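Local coordinates for protein probable hydrolase (Pseudomonas aeruginosa, PDB 7AL6) that is of unknown function but has the alpha/beta hydrolase fold and is probably a hydrolase, perhaps a lipolytic one, at residues Ala123-Leu128 with His263-Asp268; Ser230-Glu235 with Gln274-Val279. One frame throughout, in Å; residues are numbered along the deposited sequence.

Contact 1. Residues Ala123-Leu128 with His263-Asp268; sequences ALIDGL and HHLHLD
Asp126 and His263 bring the two backbones nearest to each other, with 6.4 Å between their CA atoms; at Ile125 and His266 the CA atoms stand 8.0 Å apart. On one side, strand 119-125 ends at Ile125 and the chain turns through Asp126 into a loop; on the other, a loop runs into a short helix with few backbone bonds, where His264 O accepts from both Leu267 N and Asp268 N. With the backbones this far apart, side chains carry the contact. His263 reaches across with CG anti to its backbone N (chi1 -177°), and ND1 donates to Asp126 OD2 over 2.7 Å. The bond is nearly straight (174°) and lies in the imidazole plane, yet it uses the anti lone pair of OD2, and carboxylate and ring planes are 56° apart. OD2 also accepts from Met238 N and OD1 from Ala234 N, so backbone amides hold the carboxylate in its rotation. With His263 NE2 bonded to Ser102 OG on a probable nucleophile elbow, the arrangement is consistent with the Ser-His-Asp triad of alpha/beta hydrolases. Next to this bond, Ile125 divides its branches: CG2 meets Leu265 CD2 at 3.7 Å, while CD1 sits over one face of the His266 ring, toward its rim, in a CH-pi contact, 4.2 Å from the centroid. Leu267 CB covers the centre of the opposite face, and Ser42 OG bonds His266 NE2. Around this largely buried contact, strand 119-125 pairs with strands 96-101 and 229-234, and helix 270-284 packs Phe280 on Ile125 and Val276 on Leu265.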
loop_
_atom_site.group_PDB
_atom_site.type_symbol
_atom_site.label_atom_id
_atom_site.label_comp_id
_atom_site.label_asym_id
_atom_site.label_seq_id
_atom_site.Cartn_x
_atom_site.Cartn_y
_atom_site.Cartn_z
ATOM N N ALA A 123 10.786 2.879 -32.980
ATOM C CA ALA A 123 12.062 2.212 -33.288
ATOM C C ALA A 123 12.007 0.904 -32.498
ATOM O O ALA A 123 11.956 0.951 -31.285
ATOM C CB ALA A 123 13.234 3.075 -32.948
ATOM N N LEU A 124 11.984 -0.220 -33.188
ATOM C CA LEU A 124 11.796 -1.522 -32.563
ATOM C C LEU A 124 13.046 -2.371 -32.758
ATOM O O LEU A 124 13.580 -2.447 -33.875
ATOM C CB LEU A 124 10.579 -2.213 -33.126
ATOM C CG LEU A 124 9.282 -1.398 -33.163
ATOM C CD1 LEU A 124 8.177 -2.204 -33.797
ATOM C CD2 LEU A 124 8.850 -0.964 -31.756
ATOM N N ILE A 125 13.488 -3.021 -31.686
ATOM C CA ILE A 125 14.647 -3.946 -31.736
ATOM C C ILE A 125 14.170 -5.383 -31.470
ATOM O O ILE A 125 13.834 -5.686 -30.334
ATOM C CB ILE A 125 15.769 -3.541 -30.772
ATOM C CG1 ILE A 125 16.201 -2.091 -30.957
ATOM C CG2 ILE A 125 16.938 -4.482 -30.913
ATOM C CD1 ILE A 125 17.129 -1.601 -29.896
ATOM N N ASP A 126 14.085 -6.209 -32.506
ATOM C CA ASP A 126 13.835 -7.661 -32.440
ATOM C C ASP A 126 12.581 -8.031 -31.652
ATOM O O ASP A 126 12.651 -8.974 -30.933
ATOM C CB ASP A 126 15.055 -8.362 -31.865
ATOM C CG ASP A 126 15.291 -9.710 -32.504
ATOM O OD1 ASP A 126 15.247 -9.764 -33.701
ATOM O OD2 ASP A 126 15.475 -10.658 -31.785
ATOM N N GLY A 127 11.504 -7.281 -31.784
ATOM C CA GLY A 127 10.215 -7.572 -31.147
ATOM C C GLY A 127 9.085 -6.956 -31.926
ATOM O O GLY A 127 9.297 -5.936 -32.499
ATOM N N LEU A 128 7.916 -7.561 -31.897
ATOM C CA LEU A 128 6.747 -7.052 -32.582
ATOM C C LEU A 128 5.449 -7.414 -31.875
ATOM O O LEU A 128 4.689 -6.525 -31.428
ATOM C CB LEU A 128 6.732 -7.588 -34.015
ATOM C CG LEU A 128 5.622 -6.980 -34.866
ATOM C CD1 LEU A 128 5.919 -5.477 -35.000
ATOM C CD2 LEU A 128 5.514 -7.598 -36.222
ATOM N N HIS A 263 19.609 -11.713 -29.944
ATOM C CA HIS A 263 18.441 -10.950 -29.542
ATOM C C HIS A 263 18.786 -9.635 -28.832
ATOM O O HIS A 263 18.050 -8.640 -28.956
ATOM C CB HIS A 263 17.629 -11.836 -28.646
ATOM C CG HIS A 263 16.351 -11.237 -28.187
ATOM N ND1 HIS A 263 15.402 -10.758 -29.061
ATOM C CD2 HIS A 263 15.850 -11.062 -26.946
ATOM C CE1 HIS A 263 14.356 -10.337 -28.377
ATOM N NE2 HIS A 263 14.606 -10.502 -27.090
ATOM N N HIS A 264 19.916 -9.592 -28.136
ATOM C CA HIS A 264 20.407 -8.384 -27.477
ATOM C C HIS A 264 21.498 -7.713 -28.271
ATOM O O HIS A 264 22.414 -7.133 -27.686
ATOM C CB HIS A 264 20.901 -8.716 -26.072
ATOM C CG HIS A 264 19.799 -8.910 -25.081
ATOM N ND1 HIS A 264 19.033 -10.054 -25.030
ATOM C CD2 HIS A 264 19.316 -8.085 -24.112
ATOM C CE1 HIS A 264 18.137 -9.940 -24.062
ATOM N NE2 HIS A 264 18.283 -8.750 -23.498
ATOM N N LEU A 265 21.398 -7.709 -29.613
ATOM C CA LEU A 265 22.520 -7.245 -30.426
ATOM C C LEU A 265 22.944 -5.826 -30.092
ATOM O O LEU A 265 24.115 -5.464 -30.284
ATOM C CB LEU A 265 22.191 -7.361 -31.919
ATOM C CG LEU A 265 21.274 -6.310 -32.524
ATOM C CD1 LEU A 265 21.294 -6.479 -34.066
ATOM C CD2 LEU A 265 19.843 -6.419 -32.000
ATOM N N HIS A 266 22.011 -4.980 -29.678
ATOM C CA HIS A 266 22.245 -3.556 -29.330
ATOM C C HIS A 266 23.073 -3.429 -28.049
ATOM O O HIS A 266 23.618 -2.396 -27.849
ATOM C CB HIS A 266 20.926 -2.795 -29.206
ATOM C CG HIS A 266 20.131 -3.214 -28.033
ATOM N ND1 HIS A 266 19.626 -4.447 -27.917
ATOM C CD2 HIS A 266 19.782 -2.570 -26.918
ATOM C CE1 HIS A 266 18.980 -4.547 -26.789
ATOM N NE2 HIS A 266 19.057 -3.421 -26.172
ATOM N N LEU A 267 23.041 -4.424 -27.177
ATOM C CA LEU A 267 23.780 -4.406 -25.891
ATOM C C LEU A 267 24.994 -5.345 -25.856
ATOM O O LEU A 267 25.920 -5.031 -25.141
ATOM C CB LEU A 267 22.797 -4.794 -24.798
ATOM C CG LEU A 267 23.372 -4.867 -23.393
ATOM C CD1 LEU A 267 23.683 -3.489 -22.882
ATOM C CD2 LEU A 267 22.429 -5.591 -22.473
ATOM N N ASP A 268 25.026 -6.386 -26.679
ATOM C CA ASP A 268 26.070 -7.432 -26.622
ATOM C C ASP A 268 27.452 -6.830 -26.831
ATOM O O ASP A 268 28.321 -7.170 -26.095
ATOM C CB ASP A 268 25.826 -8.523 -27.652
ATOM C CG ASP A 268 24.793 -9.505 -27.186
ATOM O OD1 ASP A 268 24.676 -9.656 -26.003
ATOM O OD2 ASP A 268 24.106 -10.043 -28.002
#

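Contact 2. Residues Ser230-Glu235 with Gln274-Val279; sequences SLVLAE and QAVARV
Val232 and Val279 bury the most surface in this contact, and Val276 completes the trio: a branched residue of strand 229-234 faces two branched residues spaced three apart on helix 270-284. The segments run nearly antiparallel, their axes 158° apart in direction and 10.0 Å from each other at closest approach, a separation that side chains span from both sides. Val232 points its CB at the helix and offers a different methyl to each partner. Its CG1, anti to the backbone N (chi1 164°), lies 4.2 Å from Val276 CG2, and its CG2, set beside the backbone N, comes within 4.1 Å of Val279 CG1. The fork of the strand valine thus meets two residues about one helical turn apart, Val279 pointing at the strand and Val276 offering a methyl from the flank. Val279 CG1 serves twice, because besides Val232 it touches Ser230 OG at 3.7 Å. That last approach is a van der Waals contact between a hydroxyl oxygen and a methyl. Ser230 and Val232, two apart on the strand, present their CB atoms to the helix, whereas Leu231 between them points away and packs on Leu249 of helix 245-250, on the other face of the sheet. Phe280 touches both Ser230 and Val232, Leu259 of the neighbouring strand 255-259 touches Val232, and Leu46 lies against Val276. This is the layered packing of an alpha/beta sandwich, in which helix 270-284 covers one face of the sheet at strands 119-125, 229-234 and 255-259. Chemically, dispersion and the burial of methyl groups probably supply most of the attraction: three valines, with Ser230 alongside, join strand and helix, with neither a charge nor a polar bond between the two segments.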
loop_
_atom_site.group_PDB
_atom_site.type_symbol
_atom_site.label_atom_id
_atom_site.label_comp_id
_atom_site.label_asym_id
_atom_site.label_seq_id
_atom_site.Cartn_x
_atom_site.Cartn_y
_atom_site.Cartn_z
ATOM N N SER A 230 10.568 1.772 -37.617
ATOM C CA SER A 230 11.839 1.157 -37.975
ATOM C C SER A 230 12.055 -0.100 -37.135
ATOM O O SER A 230 12.150 -0.037 -35.898
ATOM C CB SER A 230 12.967 2.147 -37.774
ATOM O OG SER A 230 14.211 1.611 -38.225
ATOM N N LEU A 231 12.133 -1.241 -37.798
ATOM C CA LEU A 231 12.340 -2.515 -37.134
ATOM C C LEU A 231 13.720 -3.115 -37.421
ATOM O O LEU A 231 14.101 -3.335 -38.587
ATOM C CB LEU A 231 11.251 -3.497 -37.534
ATOM C CG LEU A 231 11.377 -4.911 -36.980
ATOM C CD1 LEU A 231 11.307 -5.016 -35.451
ATOM C CD2 LEU A 231 10.286 -5.716 -37.618
ATOM N N VAL A 232 14.443 -3.447 -36.349
ATOM C CA VAL A 232 15.740 -4.124 -36.449
ATOM C C VAL A 232 15.545 -5.589 -36.117
ATOM O O VAL A 232 14.898 -5.940 -35.116
ATOM C CB VAL A 232 16.788 -3.484 -35.538
ATOM C CG1 VAL A 232 17.996 -4.434 -35.370
ATOM C CG2 VAL A 232 17.206 -2.142 -36.127
ATOM N N LEU A 233 16.107 -6.447 -36.965
ATOM C CA LEU A 233 15.942 -7.893 -36.891
ATOM C C LEU A 233 17.321 -8.503 -36.745
ATOM O O LEU A 233 18.170 -8.295 -37.611
ATOM C CB LEU A 233 15.267 -8.426 -38.155
ATOM C CG LEU A 233 13.877 -7.813 -38.320
ATOM C CD1 LEU A 233 13.418 -7.897 -39.742
ATOM C CD2 LEU A 233 12.929 -8.541 -37.378
ATOM N N ALA A 234 17.547 -9.157 -35.616
ATOM C CA ALA A 234 18.824 -9.800 -35.274
ATOM C C ALA A 234 18.924 -11.096 -36.080
ATOM O O ALA A 234 18.017 -11.881 -35.963
ATOM C CB ALA A 234 18.902 -10.071 -33.802
ATOM N N GLU A 235 20.055 -11.367 -36.714
ATOM C CA GLU A 235 20.088 -12.666 -37.564
ATOM C C GLU A 235 19.802 -14.027 -36.773
ATOM O O GLU A 235 19.177 -15.063 -37.116
ATOM C CB GLU A 235 21.536 -12.855 -38.004
ATOM C CG GLU A 235 21.733 -14.068 -38.893
ATOM C CD GLU A 235 23.089 -14.176 -39.569
ATOM O OE1 GLU A 235 23.350 -15.219 -40.198
ATOM O OE2 GLU A 235 23.877 -13.224 -39.477
ATOM N N GLN A 274 26.608 0.126 -32.493
ATOM C CA GLN A 274 26.834 1.142 -33.517
ATOM C C GLN A 274 25.931 0.929 -34.720
ATOM O O GLN A 274 25.471 1.887 -35.343
ATOM C CB GLN A 274 28.280 1.100 -33.993
ATOM C CG GLN A 274 29.233 1.885 -33.154
ATOM C CD GLN A 274 30.683 1.518 -33.433
ATOM O OE1 GLN A 274 31.513 1.514 -32.526
ATOM N NE2 GLN A 274 30.992 1.214 -34.690
ATOM N N ALA A 275 25.773 -0.322 -35.116
ATOM C CA ALA A 275 24.991 -0.623 -36.293
ATOM C C ALA A 275 23.537 -0.294 -36.040
ATOM O O ALA A 275 22.896 0.322 -36.881
ATOM C CB ALA A 275 25.153 -2.085 -36.668
ATOM N N VAL A 276 23.001 -0.680 -34.878
ATOM C CA VAL A 276 21.646 -0.250 -34.556
ATOM C C VAL A 276 21.565 1.263 -34.527
ATOM O O VAL A 276 20.637 1.868 -35.081
ATOM C CB VAL A 276 21.176 -0.880 -33.230
ATOM C CG1 VAL A 276 19.799 -0.306 -32.873
ATOM C CG2 VAL A 276 21.134 -2.399 -33.372
ATOM N N ALA A 277 22.557 1.917 -33.925
ATOM C CA ALA A 277 22.493 3.360 -33.824
ATOM C C ALA A 277 22.443 4.019 -35.198
ATOM O O ALA A 277 21.762 5.048 -35.384
ATOM C CB ALA A 277 23.696 3.853 -33.023
ATOM N N ARG A 278 23.216 3.494 -36.157
ATOM C CA ARG A 278 23.222 4.112 -37.482
ATOM C C ARG A 278 21.834 4.052 -38.085
ATOM O O ARG A 278 21.353 5.027 -38.668
ATOM C CB ARG A 278 24.203 3.403 -38.415
ATOM C CG ARG A 278 25.638 3.822 -38.250
ATOM C CD ARG A 278 26.546 2.851 -39.055
ATOM N NE ARG A 278 27.977 3.008 -38.785
ATOM C CZ ARG A 278 28.647 4.155 -38.863
ATOM N NH1 ARG A 278 28.036 5.269 -39.256
ATOM N NH2 ARG A 278 29.944 4.177 -38.582
ATOM N N VAL A 279 21.168 2.920 -37.947
ATOM C CA VAL A 279 19.808 2.731 -38.507
ATOM C C VAL A 279 18.823 3.713 -37.865
ATOM O O VAL A 279 18.228 4.471 -38.594
ATOM C CB VAL A 279 19.344 1.289 -38.267
ATOM C CG1 VAL A 279 17.852 1.144 -38.475
ATOM C CG2 VAL A 279 20.108 0.302 -39.120
#

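The centres of contacts 1 and 2 lie about 7 Å apart, and the two share one mixed sheet in which strands 119-125 and 229-234 are parallel neighbours. Leu124 N to Ser230 O and Asp126 N to Val232 O, each 2.7 Å, are probable hydrogen bonds joining them directly. Along the chain the segments alternate: 123-128, 230-235, 263-268, then 274-279, with helix 265-268 leading into helix 270-284. Two successive strands of the sheet are thus matched with two successive pieces of the C-terminal region. Contact 1 holds the histidine and aspartate of the probable triad, and contact 2 supplies apolar strand-helix packing beside it.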